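PDB 1IPA: RNA 2'-o-ribose methyltransferase from Thermus thermophilus, which probably methylates the 2'-hydroxyl of ribose in RNA, as a TrmH-family member of the knotted, SAM-binding methyltransferases. Local coordinates for residues W202-R207 / T231-P236; I118-G123 / D181-H186; P127-A132 / S243-V248; A15-R20 / R28-G33; R135-A140 / F167-L172. All coordinates share one frame; numbering follows the deposited sequence.

From the N terminus, contact 4 comes first and closes a short loop round helix 20-26 in the N-terminal domain. The other four lie in the knotted methyltransferase domain. Contact 2 opens at strand 117-122 and contact 3 at helix 127-140; the two cross, since contact 2 closes at helix 176-185 and contact 3 only at the start of helix 246-261. Contact 5 lies within both spans and ties helix 127-140 to the approach of strand 171-174. Contact 1, within the span of contact 3 alone, joins a loop to strand 231-233, an outermost strand of the parallel sheet, at the edge opposite strand 171-174. Contacts 4 and 5 touch across the two domains, F167 packing on F29 and I31.

Contact 1: residues W202-R207 / T231-P236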
# COMPACT_ATOMS: atom_id res chain seq x y z
N TRP A 202 -15.56 -17.69 7.86
CA TRP A 202 -16.47 -17.16 8.88
C TRP A 202 -16.43 -17.94 10.17
O TRP A 202 -16.84 -17.44 11.21
CB TRP A 202 -17.92 -17.20 8.40
CG TRP A 202 -18.22 -16.35 7.25
CD1 TRP A 202 -18.17 -14.99 7.19
CD2 TRP A 202 -18.65 -16.79 5.96
NE1 TRP A 202 -18.55 -14.56 5.95
CE2 TRP A 202 -18.84 -15.64 5.17
CE3 TRP A 202 -18.89 -18.05 5.40
CZ2 TRP A 202 -19.26 -15.71 3.84
CZ3 TRP A 202 -19.31 -18.12 4.08
CH2 TRP A 202 -19.49 -16.95 3.31
N GLU A 203 -15.96 -19.18 10.10
CA GLU A 203 -15.91 -20.05 11.27
C GLU A 203 -14.66 -19.90 12.12
O GLU A 203 -14.63 -20.38 13.26
CB GLU A 203 -16.05 -21.51 10.82
CG GLU A 203 -17.27 -21.73 9.96
CD GLU A 203 -17.46 -23.17 9.58
OE1 GLU A 203 -17.72 -23.98 10.50
OE2 GLU A 203 -17.33 -23.49 8.38
N ALA A 204 -13.64 -19.26 11.57
CA ALA A 204 -12.41 -19.06 12.33
C ALA A 204 -12.68 -18.01 13.40
O ALA A 204 -13.60 -17.21 13.27
CB ALA A 204 -11.30 -18.59 11.42
N ASN A 205 -11.88 -18.03 14.45
CA ASN A 205 -11.99 -17.09 15.57
C ASN A 205 -10.95 -16.00 15.34
O ASN A 205 -9.76 -16.20 15.61
CB ASN A 205 -11.69 -17.81 16.89
CG ASN A 205 -11.58 -16.87 18.07
OD1 ASN A 205 -11.29 -17.30 19.19
ND2 ASN A 205 -11.81 -15.59 17.84
N LEU A 206 -11.40 -14.84 14.88
CA LEU A 206 -10.48 -13.74 14.60
C LEU A 206 -10.33 -12.75 15.75
O LEU A 206 -10.28 -11.53 15.54
CB LEU A 206 -10.91 -13.03 13.31
CG LEU A 206 -11.11 -14.01 12.14
CD1 LEU A 206 -11.52 -13.26 10.89
CD2 LEU A 206 -9.84 -14.79 11.89
N ARG A 207 -10.26 -13.27 16.97
CA ARG A 207 -10.09 -12.45 18.18
C ARG A 207 -8.86 -11.55 18.04
O ARG A 207 -7.78 -12.01 17.72
CB ARG A 207 -9.95 -13.35 19.41
CG ARG A 207 -9.15 -12.73 20.54
CD ARG A 207 -9.45 -13.37 21.90
NE ARG A 207 -10.78 -13.02 22.38
CZ ARG A 207 -11.19 -11.77 22.62
NH1 ARG A 207 -10.37 -10.75 22.41
NH2 ARG A 207 -12.43 -11.55 23.05
N THR A 231 -5.07 -22.38 12.41
CA THR A 231 -6.31 -22.66 11.71
C THR A 231 -6.14 -22.39 10.22
O THR A 231 -5.45 -21.45 9.84
CB THR A 231 -7.46 -21.75 12.20
OG1 THR A 231 -7.51 -21.75 13.63
CG2 THR A 231 -8.79 -22.26 11.66
N GLN A 232 -6.75 -23.22 9.39
CA GLN A 232 -6.70 -23.05 7.95
C GLN A 232 -8.13 -22.77 7.52
O GLN A 232 -9.07 -23.42 7.97
CB GLN A 232 -6.16 -24.30 7.28
CG GLN A 232 -4.65 -24.33 7.26
CD GLN A 232 -4.10 -25.69 6.89
OE1 GLN A 232 -4.46 -26.27 5.86
NE2 GLN A 232 -3.21 -26.20 7.74
N VAL A 233 -8.28 -21.80 6.63
CA VAL A 233 -9.61 -21.40 6.24
C VAL A 233 -9.74 -21.04 4.75
O VAL A 233 -8.75 -20.76 4.08
CB VAL A 233 -10.00 -20.20 7.15
CG1 VAL A 233 -10.11 -18.92 6.35
CG2 VAL A 233 -11.25 -20.52 7.94
N ARG A 234 -10.96 -21.06 4.23
CA ARG A 234 -11.15 -20.72 2.83
C ARG A 234 -12.28 -19.73 2.58
O ARG A 234 -13.21 -19.60 3.38
CB ARG A 234 -11.39 -21.98 1.99
CG ARG A 234 -12.80 -22.52 2.03
CD ARG A 234 -12.99 -23.63 1.02
NE ARG A 234 -14.41 -23.89 0.82
CZ ARG A 234 -15.18 -24.48 1.72
NH1 ARG A 234 -14.66 -24.89 2.87
NH2 ARG A 234 -16.47 -24.64 1.48
N ILE A 235 -12.16 -19.03 1.46
CA ILE A 235 -13.15 -18.06 1.02
C ILE A 235 -13.95 -18.79 -0.04
O ILE A 235 -13.46 -19.05 -1.14
CB ILE A 235 -12.48 -16.80 0.44
CG1 ILE A 235 -11.76 -16.04 1.57
CG2 ILE A 235 -13.52 -15.91 -0.23
CD1 ILE A 235 -10.88 -14.91 1.10
N PRO A 236 -15.20 -19.14 0.27
CA PRO A 236 -16.05 -19.86 -0.68
C PRO A 236 -16.24 -19.13 -2.00
O PRO A 236 -16.40 -17.91 -2.03
CB PRO A 236 -17.35 -20.03 0.10
CG PRO A 236 -17.39 -18.79 0.95
CD PRO A 236 -15.97 -18.69 1.44
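W202 reaches over to P236, and a little further along A204 rests on V233. From CB the tryptophan leaves its backbone with CG beside the backbone N and anti to the carbonyl carbon (chi1 -64°). CB, CG and the pyrrole part of the indole, with NE1, stay clear of the 231-236 segment. The benzo part makes the contact: CZ3 lies 3.7 Å from P236 CG, and the tip atom CH2 is equally near, 3.7 Å from P236 CG. One proline methylene therefore sits against the outer bond of the six-membered ring, and the two side chains cross obliquely. The contact lies at the edge of the parallel, Rossmann-like sheet, P236 just beyond its outermost strand 231-233, and the 202-207 loop, on the way from strand 190-193 to strand 210-214, packs on the side chains of that strand. At 4.0 Å from A204 CB, the methyl CG2 of V233 meets the loop. T231 flanks this pair more loosely, with its methyl CG2 4.5 Å from A204 CB. T231 and V233 bond through their backbones to A192 of strand 190-193, V233 also to T194 just after it. From helix 246-261, Q260 bonds to the backbone of A204 and L206, and W202 also touches E256 of that helix.

Contact 2: residues I118-G123 / D181-H186; sequences ILVAVG and DWIKQH
V120 and I183 mark the closest approach of the two backbones, their CA atoms 10.0 Å apart, too far for backbone contact, so that side chains alone bridge strand 118-122 and helix 181-185. The strand is an inner one of the parallel sheet, and the helix, near its C-terminal end, lies over one sheet face in the alpha/beta manner of a Rossmann-like fold. I118 and W182 reach for each other from opposite directions. The ring carbon CH2 of W182 is 4.0 Å from I118 CD1, the methyl arriving at the edge of the indole near its plane. W182 has CG anti to the backbone N (chi1 -176°), which carries the ring across to I118. Beside this pair, I183 CD1 approaches V120 CG2 to 4.4 Å, and the same methyl lies at the indole edge, in its plane. On the helix side, H186 ND1 donates to W182 O at 3.2 Å with an almost straight N-H...O angle of 174°, while H186 N bonds to that oxygen from the opposite face of the carbonyl plane. ND1 lies 3.7 Å above one indole face of W182, offset toward its rim. L146 of strand 144-148 also touches both I118 and W182. The meeting surface is thus purely apolar, whereas the polar bonds stay on the helix side, where the H186 ring is held by the backbone O of W182.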
# COMPACT_ATOMS: atom_id res chain seq x y z
N ILE A 118 -3.36 -8.33 12.14
CA ILE A 118 -2.26 -8.32 11.20
C ILE A 118 -2.51 -9.10 9.92
O ILE A 118 -3.01 -10.23 9.94
CB ILE A 118 -0.99 -8.88 11.89
CG1 ILE A 118 -0.52 -7.90 12.97
CG2 ILE A 118 0.11 -9.13 10.88
CD1 ILE A 118 0.42 -8.50 13.98
N LEU A 119 -2.16 -8.49 8.79
CA LEU A 119 -2.33 -9.14 7.50
C LEU A 119 -0.97 -9.55 6.98
O LEU A 119 -0.08 -8.73 6.86
CB LEU A 119 -2.99 -8.21 6.49
CG LEU A 119 -3.06 -8.74 5.05
CD1 LEU A 119 -3.92 -9.99 5.04
CD2 LEU A 119 -3.64 -7.68 4.12
N VAL A 120 -0.80 -10.83 6.68
CA VAL A 120 0.47 -11.31 6.14
C VAL A 120 0.23 -11.63 4.67
O VAL A 120 -0.53 -12.54 4.34
CB VAL A 120 0.96 -12.57 6.88
CG1 VAL A 120 2.30 -13.03 6.31
CG2 VAL A 120 1.12 -12.29 8.36
N ALA A 121 0.87 -10.88 3.78
CA ALA A 121 0.73 -11.11 2.36
C ALA A 121 1.94 -11.86 1.83
O ALA A 121 3.08 -11.42 2.01
CB ALA A 121 0.55 -9.79 1.63
N VAL A 122 1.69 -12.99 1.18
CA VAL A 122 2.75 -13.84 0.64
C VAL A 122 2.73 -13.86 -0.89
O VAL A 122 1.67 -14.04 -1.50
CB VAL A 122 2.59 -15.29 1.14
CG1 VAL A 122 3.69 -16.17 0.57
CG2 VAL A 122 2.59 -15.32 2.67
N GLY A 123 3.90 -13.69 -1.50
CA GLY A 123 4.00 -13.71 -2.95
C GLY A 123 3.44 -12.47 -3.61
O GLY A 123 3.09 -12.49 -4.79
N ASP A 181 9.25 -16.90 11.65
CA ASP A 181 9.94 -16.96 12.93
C ASP A 181 9.43 -15.82 13.80
O ASP A 181 9.35 -15.94 15.02
CB ASP A 181 11.45 -16.82 12.74
CG ASP A 181 12.05 -17.95 11.93
OD1 ASP A 181 13.28 -17.91 11.69
OD2 ASP A 181 11.31 -18.88 11.54
N TRP A 182 9.09 -14.70 13.16
CA TRP A 182 8.59 -13.55 13.90
C TRP A 182 7.24 -13.88 14.56
O TRP A 182 7.03 -13.59 15.74
CB TRP A 182 8.42 -12.36 12.95
CG TRP A 182 7.99 -11.10 13.66
CD1 TRP A 182 8.80 -10.24 14.34
CD2 TRP A 182 6.66 -10.60 13.78
NE1 TRP A 182 8.05 -9.24 14.89
CE2 TRP A 182 6.73 -9.43 14.57
CE3 TRP A 182 5.41 -11.02 13.31
CZ2 TRP A 182 5.60 -8.67 14.89
CZ3 TRP A 182 4.28 -10.27 13.64
CH2 TRP A 182 4.39 -9.11 14.42
N ILE A 183 6.34 -14.48 13.79
CA ILE A 183 5.01 -14.85 14.28
C ILE A 183 5.14 -15.68 15.56
O ILE A 183 4.59 -15.33 16.60
CB ILE A 183 4.24 -15.71 13.23
CG1 ILE A 183 4.22 -15.01 11.87
CG2 ILE A 183 2.82 -15.96 13.72
CD1 ILE A 183 3.45 -13.74 11.85
N LYS A 184 5.89 -16.78 15.46
CA LYS A 184 6.09 -17.67 16.60
C LYS A 184 6.81 -16.98 17.75
O LYS A 184 6.56 -17.28 18.91
CB LYS A 184 6.87 -18.90 16.15
CG LYS A 184 6.20 -19.63 15.00
CD LYS A 184 4.73 -19.95 15.34
CE LYS A 184 3.84 -19.97 14.11
NZ LYS A 184 2.41 -19.91 14.50
N GLN A 185 7.68 -16.03 17.41
CA GLN A 185 8.43 -15.29 18.42
C GLN A 185 7.49 -14.56 19.38
O GLN A 185 7.81 -14.38 20.56
CB GLN A 185 9.36 -14.29 17.73
CG GLN A 185 10.42 -13.71 18.64
CD GLN A 185 11.20 -14.79 19.34
OE1 GLN A 185 11.62 -15.77 18.72
NE2 GLN A 185 11.42 -14.62 20.64
N HIS A 186 6.34 -14.14 18.87
CA HIS A 186 5.37 -13.42 19.70
C HIS A 186 4.13 -14.25 20.01
O HIS A 186 3.12 -13.71 20.46
CB HIS A 186 4.94 -12.12 19.02
CG HIS A 186 6.05 -11.12 18.87
ND1 HIS A 186 7.04 -11.24 17.92
CD2 HIS A 186 6.33 -10.00 19.57
CE1 HIS A 186 7.88 -10.23 18.04
NE2 HIS A 186 7.47 -9.46 19.03

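Contact 3: residues P127-A132 / S243-V248; sequences PGNLGA and SLNVSV
N245 OD1 takes two bonds from S247, the residue that also leans on A132 across the contact. S247 N donates at 2.8 Å to N245 OD1, in the carbonyl plane and on a lone pair. S247 OG donates to the same N245 OD1 at 3.0 Å, but from above that plane, 64° out of it. N245 is the N-cap residue of helix 246-261, and the bond from S247 N is its capping bond. With chi1 at 73°, OG lies between the backbone N and the carbonyl carbon, folded back toward the cap. CB of S247 meanwhile meets A132 CB at 3.4 Å, a close fit at the nearest point of the two backbones. A glycine here would probably open a gap beside A132 and leave the capping oxygen with the backbone bond alone, the asparagine amide being less firmly held. One turn earlier on the first helix, N129 CB lies 4.3 Å from V246 CG2, while N129 ND2 stays 4.2 Å from N245 ND2, van der Waals contact at most. The stretch leading into helix 246-261 belongs to the C-terminal region, which in this superfamily forms the deep trefoil knot of the active site. Helix 127-140 and helix 246-261 thus pack side by side from their first turns; S136 bonds to S247 O one turn on, and V133 touches both V246 and S247.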
# COMPACT_ATOMS: atom_id res chain seq x y z
N PRO A 127 3.41 -3.87 -7.34
CA PRO A 127 3.20 -2.59 -6.66
C PRO A 127 1.73 -2.16 -6.68
O PRO A 127 1.23 -1.62 -5.70
CB PRO A 127 4.09 -1.63 -7.44
CG PRO A 127 5.19 -2.52 -7.95
CD PRO A 127 4.42 -3.73 -8.40
N GLY A 128 1.07 -2.39 -7.80
CA GLY A 128 -0.34 -2.04 -7.91
C GLY A 128 -1.12 -2.87 -6.90
O GLY A 128 -1.95 -2.34 -6.17
N ASN A 129 -0.85 -4.18 -6.88
CA ASN A 129 -1.51 -5.10 -5.96
C ASN A 129 -1.18 -4.75 -4.53
O ASN A 129 -2.05 -4.76 -3.66
CB ASN A 129 -1.08 -6.55 -6.23
CG ASN A 129 -1.70 -7.13 -7.48
OD1 ASN A 129 -1.47 -8.28 -7.83
ND2 ASN A 129 -2.51 -6.32 -8.17
N LEU A 130 0.09 -4.43 -4.28
CA LEU A 130 0.53 -4.06 -2.95
C LEU A 130 -0.28 -2.88 -2.43
O LEU A 130 -0.75 -2.88 -1.30
CB LEU A 130 2.02 -3.68 -2.95
CG LEU A 130 2.50 -3.06 -1.64
CD1 LEU A 130 2.32 -4.06 -0.49
CD2 LEU A 130 3.96 -2.63 -1.77
N GLY A 131 -0.44 -1.87 -3.28
CA GLY A 131 -1.20 -0.69 -2.91
C GLY A 131 -2.66 -0.99 -2.63
O GLY A 131 -3.21 -0.51 -1.64
N ALA A 132 -3.29 -1.79 -3.49
CA ALA A 132 -4.71 -2.13 -3.30
C ALA A 132 -4.88 -2.88 -1.98
O ALA A 132 -5.82 -2.62 -1.23
CB ALA A 132 -5.23 -2.98 -4.48
N SER A 243 -10.77 -17.63 -8.49
CA SER A 243 -10.07 -16.87 -7.47
C SER A 243 -10.45 -15.40 -7.48
O SER A 243 -11.22 -14.94 -8.32
CB SER A 243 -8.56 -16.99 -7.69
OG SER A 243 -8.18 -16.44 -8.94
N LEU A 244 -9.89 -14.67 -6.52
CA LEU A 244 -10.14 -13.24 -6.38
C LEU A 244 -8.82 -12.50 -6.26
O LEU A 244 -7.80 -13.08 -5.89
CB LEU A 244 -10.98 -12.96 -5.13
CG LEU A 244 -12.41 -13.50 -5.06
CD1 LEU A 244 -12.91 -13.42 -3.64
CD2 LEU A 244 -13.32 -12.71 -5.99
N ASN A 245 -8.85 -11.22 -6.58
CA ASN A 245 -7.70 -10.35 -6.46
C ASN A 245 -7.34 -10.44 -4.97
O ASN A 245 -8.23 -10.58 -4.14
CB ASN A 245 -8.10 -8.92 -6.83
CG ASN A 245 -6.93 -7.96 -6.82
OD1 ASN A 245 -6.34 -7.68 -5.77
ND2 ASN A 245 -6.58 -7.44 -7.99
N VAL A 246 -6.05 -10.35 -4.64
CA VAL A 246 -5.62 -10.44 -3.24
C VAL A 246 -6.17 -9.29 -2.39
O VAL A 246 -6.44 -9.46 -1.20
CB VAL A 246 -4.08 -10.46 -3.13
CG1 VAL A 246 -3.52 -11.75 -3.69
CG2 VAL A 246 -3.49 -9.30 -3.88
N SER A 247 -6.36 -8.12 -2.99
CA SER A 247 -6.88 -6.99 -2.24
C SER A 247 -8.33 -7.25 -1.83
O SER A 247 -8.77 -6.80 -0.77
CB SER A 247 -6.77 -5.70 -3.05
OG SER A 247 -7.73 -5.66 -4.10
N VAL A 248 -9.07 -7.98 -2.67
CA VAL A 248 -10.45 -8.31 -2.35
C VAL A 248 -10.48 -9.36 -1.24
O VAL A 248 -11.28 -9.26 -0.30
CB VAL A 248 -11.22 -8.84 -3.59
CG1 VAL A 248 -12.62 -9.28 -3.19
CG2 VAL A 248 -11.31 -7.75 -4.66

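Contact 4: residues A15-R20 / R28-G33; sequences ARLLER and RFLIEG
L17, on a helical turn after helix 9-15, lies against strand 28-32 and crosses L30 at about a right angle. Its CB is 4.0 Å from L30 CG, and CD2 meets L30 CG and CD2. L17 CG also sits 3.7 Å from R28 O, close to F29 CA. Cutting L17 back to an alanine is likely to open a gap over R28 O and beside the L30 methyls, where CG, CD1 and CD2 now pack. A water donates to L17 O at 2.8 Å and accepts from L30 N, 3.0 Å away, bridging loop and strand; R23 also bonds to L17 O. L18 starts out away from the strand, yet its methyl CD2 returns to within 4.1 Å of L30 CD1. E19 follows as N-cap residue of helix 20-26. R28 carries its charge to E48. Strand 28-32 pairs with strand 96-101, and the 15-20 turn lies along its outer edge, reached through the water; this edge strand belongs to the mixed sheet of the domain, consistent with the eL30-like fold.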
# COMPACT_ATOMS: atom_id res chain seq x y z
N ALA A 15 11.10 13.16 -14.18
CA ALA A 15 10.65 11.92 -14.82
C ALA A 15 11.46 10.70 -14.39
O ALA A 15 10.94 9.58 -14.34
CB ALA A 15 10.68 12.06 -16.36
N ARG A 16 12.74 10.91 -14.08
CA ARG A 16 13.60 9.82 -13.64
C ARG A 16 13.07 9.19 -12.35
O ARG A 16 13.35 8.03 -12.06
CB ARG A 16 15.02 10.35 -13.42
CG ARG A 16 15.86 10.54 -14.69
CD ARG A 16 17.01 11.50 -14.43
NE ARG A 16 17.65 11.26 -13.14
CZ ARG A 16 18.64 10.39 -12.93
NH1 ARG A 16 19.12 9.67 -13.94
NH2 ARG A 16 19.13 10.23 -11.71
N LEU A 17 12.32 9.97 -11.58
CA LEU A 17 11.78 9.47 -10.33
C LEU A 17 10.73 8.39 -10.53
O LEU A 17 10.25 7.79 -9.56
CB LEU A 17 11.22 10.64 -9.50
CG LEU A 17 12.10 11.38 -8.48
CD1 LEU A 17 13.59 11.17 -8.72
CD2 LEU A 17 11.73 12.85 -8.51
N LEU A 18 10.35 8.13 -11.78
CA LEU A 18 9.37 7.07 -12.04
C LEU A 18 10.02 5.71 -11.85
O LEU A 18 9.33 4.71 -11.67
CB LEU A 18 8.77 7.19 -13.44
CG LEU A 18 7.88 8.43 -13.63
CD1 LEU A 18 7.32 8.46 -15.03
CD2 LEU A 18 6.75 8.41 -12.61
N GLU A 19 11.35 5.68 -11.87
CA GLU A 19 12.08 4.43 -11.67
C GLU A 19 12.63 4.36 -10.24
O GLU A 19 13.04 5.37 -9.68
CB GLU A 19 13.19 4.34 -12.72
CG GLU A 19 12.61 4.19 -14.12
CD GLU A 19 13.62 4.48 -15.21
OE1 GLU A 19 14.70 3.86 -15.19
OE2 GLU A 19 13.32 5.33 -16.08
N ARG A 20 12.63 3.16 -9.66
CA ARG A 20 13.07 3.01 -8.28
C ARG A 20 14.50 3.39 -7.93
O ARG A 20 14.72 4.09 -6.95
CB ARG A 20 12.83 1.58 -7.77
CG ARG A 20 13.28 1.43 -6.33
CD ARG A 20 12.80 0.15 -5.66
NE ARG A 20 13.07 0.22 -4.22
CZ ARG A 20 12.67 -0.69 -3.33
NH1 ARG A 20 11.98 -1.75 -3.73
NH2 ARG A 20 12.96 -0.53 -2.05
N ARG A 28 14.16 11.03 -3.23
CA ARG A 28 13.01 11.84 -3.61
C ARG A 28 12.00 11.03 -4.42
O ARG A 28 12.36 10.03 -5.04
CB ARG A 28 13.49 13.07 -4.38
CG ARG A 28 14.10 14.10 -3.46
CD ARG A 28 14.76 15.23 -4.20
NE ARG A 28 15.17 16.29 -3.28
CZ ARG A 28 16.09 16.15 -2.33
NH1 ARG A 28 16.71 14.99 -2.17
NH2 ARG A 28 16.38 17.18 -1.54
N PHE A 29 10.75 11.45 -4.38
CA PHE A 29 9.70 10.76 -5.11
C PHE A 29 8.53 11.70 -5.39
O PHE A 29 8.36 12.71 -4.72
CB PHE A 29 9.22 9.51 -4.34
CG PHE A 29 8.57 9.80 -3.01
CD1 PHE A 29 7.19 9.69 -2.85
CD2 PHE A 29 9.35 10.18 -1.91
CE1 PHE A 29 6.59 9.94 -1.62
CE2 PHE A 29 8.74 10.43 -0.67
CZ PHE A 29 7.36 10.31 -0.53
N LEU A 30 7.75 11.34 -6.41
CA LEU A 30 6.62 12.14 -6.83
C LEU A 30 5.34 11.67 -6.16
O LEU A 30 5.16 10.48 -5.90
CB LEU A 30 6.47 12.05 -8.35
CG LEU A 30 7.69 12.46 -9.17
CD1 LEU A 30 7.55 11.94 -10.59
CD2 LEU A 30 7.85 13.97 -9.15
N ILE A 31 4.47 12.63 -5.89
CA ILE A 31 3.20 12.31 -5.28
C ILE A 31 2.08 12.95 -6.10
O ILE A 31 1.84 14.15 -6.01
CB ILE A 31 3.14 12.83 -3.83
CG1 ILE A 31 4.33 12.26 -3.03
CG2 ILE A 31 1.81 12.44 -3.21
CD1 ILE A 31 4.39 12.73 -1.56
N GLU A 32 1.42 12.13 -6.92
CA GLU A 32 0.32 12.57 -7.78
C GLU A 32 -1.05 12.50 -7.08
O GLU A 32 -1.42 11.46 -6.52
CB GLU A 32 0.30 11.72 -9.05
CG GLU A 32 -0.93 11.85 -9.93
CD GLU A 32 -0.73 11.26 -11.34
OE1 GLU A 32 -0.10 10.18 -11.47
OE2 GLU A 32 -1.22 11.87 -12.31
N GLY A 33 -1.79 13.61 -7.10
CA GLY A 33 -3.10 13.63 -6.49
C GLY A 33 -3.19 14.46 -5.23
O GLY A 33 -2.35 14.33 -4.32
O HOH W 1 8.16 8.85 -8.04

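Contact 5: residues R135-A140 / F167-L172; sequences RSADAA and FSLRTL
Helix 127-140 covers one face of the parallel, Rossmann-like sheet, and here its residues A137 and D138 receive L169 from the loop that leads into the outermost strand 171-174. The methyl CD2 of L169 is the point of contact: it lies 3.9 Å from A137 CB and 4.0 Å from D138 N, settling in the angle between the alanine methyl and the helix backbone. D138 CB stands beside it, 4.3 Å from L169 CD2. With chi1 at -176° the L169 side chain is extended, CG opposite the backbone N, and reaches from the loop to the helix. V145 of strand 144-148 touches both A137 and L169, so the leucine fills the corner between helix and sheet. At the start of the strand T171 OG1 donates to L169 O at 2.7 Å, 45° out of the carbonyl plane. Beside the leucine, a water donates to D138 OD1 at 3.0 Å and lies 2.6 Å from S168 OG, so carboxylate and hydroxyl meet through it; S168 OG also bonds to V165 O. A137 also touches L254 of helix 246-261, and S136 touches A251. On the loop side a single methyl, L169 CD2, carries the direct contact, while the polar link is indirect, so near D138 and S168 loop and helix are joined through solvent and inward of it by apolar packing.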
# COMPACT_ATOMS: atom_id res chain seq x y z
N ARG A 135 -4.73 -0.63 1.04
CA ARG A 135 -5.95 0.14 1.13
C ARG A 135 -7.02 -0.68 1.85
O ARG A 135 -7.73 -0.16 2.71
CB ARG A 135 -6.42 0.50 -0.28
CG ARG A 135 -7.59 1.45 -0.36
CD ARG A 135 -7.84 1.77 -1.82
NE ARG A 135 -8.99 2.64 -2.04
CZ ARG A 135 -9.44 2.96 -3.24
NH1 ARG A 135 -8.84 2.48 -4.33
NH2 ARG A 135 -10.49 3.77 -3.37
N SER A 136 -7.14 -1.96 1.50
CA SER A 136 -8.11 -2.83 2.15
C SER A 136 -7.76 -3.05 3.62
O SER A 136 -8.63 -3.06 4.47
CB SER A 136 -8.18 -4.20 1.45
OG SER A 136 -8.84 -4.10 0.21
N ALA A 137 -6.47 -3.23 3.90
CA ALA A 137 -6.03 -3.44 5.28
C ALA A 137 -6.26 -2.18 6.13
O ALA A 137 -6.60 -2.27 7.32
CB ALA A 137 -4.57 -3.82 5.29
N ASP A 138 -6.09 -1.01 5.53
CA ASP A 138 -6.29 0.24 6.25
C ASP A 138 -7.77 0.45 6.58
O ASP A 138 -8.12 0.83 7.69
CB ASP A 138 -5.79 1.42 5.40
CG ASP A 138 -6.27 2.76 5.93
OD1 ASP A 138 -5.62 3.33 6.82
OD2 ASP A 138 -7.33 3.24 5.45
N ALA A 139 -8.63 0.19 5.60
CA ALA A 139 -10.06 0.36 5.77
C ALA A 139 -10.61 -0.55 6.86
O ALA A 139 -11.45 -0.14 7.66
CB ALA A 139 -10.77 0.08 4.45
N ALA A 140 -10.12 -1.79 6.89
CA ALA A 140 -10.57 -2.77 7.88
C ALA A 140 -10.01 -2.47 9.26
O ALA A 140 -10.54 -2.94 10.26
CB ALA A 140 -10.16 -4.17 7.44
N PHE A 167 1.64 5.93 3.40
CA PHE A 167 2.36 6.90 4.22
C PHE A 167 2.07 6.76 5.71
O PHE A 167 2.74 7.37 6.54
CB PHE A 167 2.01 8.34 3.78
CG PHE A 167 2.29 8.62 2.34
CD1 PHE A 167 1.33 9.21 1.53
CD2 PHE A 167 3.51 8.28 1.77
CE1 PHE A 167 1.57 9.45 0.19
CE2 PHE A 167 3.77 8.52 0.42
CZ PHE A 167 2.80 9.11 -0.37
N SER A 168 1.07 5.95 6.06
CA SER A 168 0.69 5.79 7.46
C SER A 168 0.49 4.36 7.99
O SER A 168 0.64 4.11 9.18
CB SER A 168 -0.58 6.61 7.72
OG SER A 168 -1.60 6.29 6.78
N LEU A 169 0.15 3.41 7.11
CA LEU A 169 -0.06 2.03 7.54
C LEU A 169 1.25 1.26 7.72
O LEU A 169 2.00 1.09 6.76
CB LEU A 169 -0.93 1.28 6.54
CG LEU A 169 -1.29 -0.15 6.96
CD1 LEU A 169 -2.02 -0.11 8.30
CD2 LEU A 169 -2.16 -0.81 5.90
N ARG A 170 1.51 0.79 8.93
CA ARG A 170 2.73 0.04 9.20
C ARG A 170 2.83 -1.15 8.24
O ARG A 170 2.11 -2.14 8.36
CB ARG A 170 2.76 -0.46 10.65
CG ARG A 170 4.03 -1.22 10.96
CD ARG A 170 4.00 -1.93 12.31
NE ARG A 170 4.14 -1.03 13.45
CZ ARG A 170 3.13 -0.39 14.04
NH1 ARG A 170 1.89 -0.56 13.60
NH2 ARG A 170 3.36 0.41 15.07
N THR A 171 3.75 -1.03 7.29
CA THR A 171 3.96 -2.06 6.28
C THR A 171 5.40 -2.52 6.31
O THR A 171 6.31 -1.73 6.04
CB THR A 171 3.65 -1.49 4.90
OG1 THR A 171 2.35 -0.89 4.92
CG2 THR A 171 3.68 -2.59 3.85
N LEU A 172 5.61 -3.79 6.64
CA LEU A 172 6.95 -4.35 6.72
C LEU A 172 7.20 -5.54 5.81
O LEU A 172 6.29 -6.30 5.46
CB LEU A 172 7.27 -4.77 8.16
CG LEU A 172 7.03 -3.80 9.32
CD1 LEU A 172 7.52 -2.41 8.97
CD2 LEU A 172 5.56 -3.78 9.64
O HOH W 2 -3.24 4.66 7.98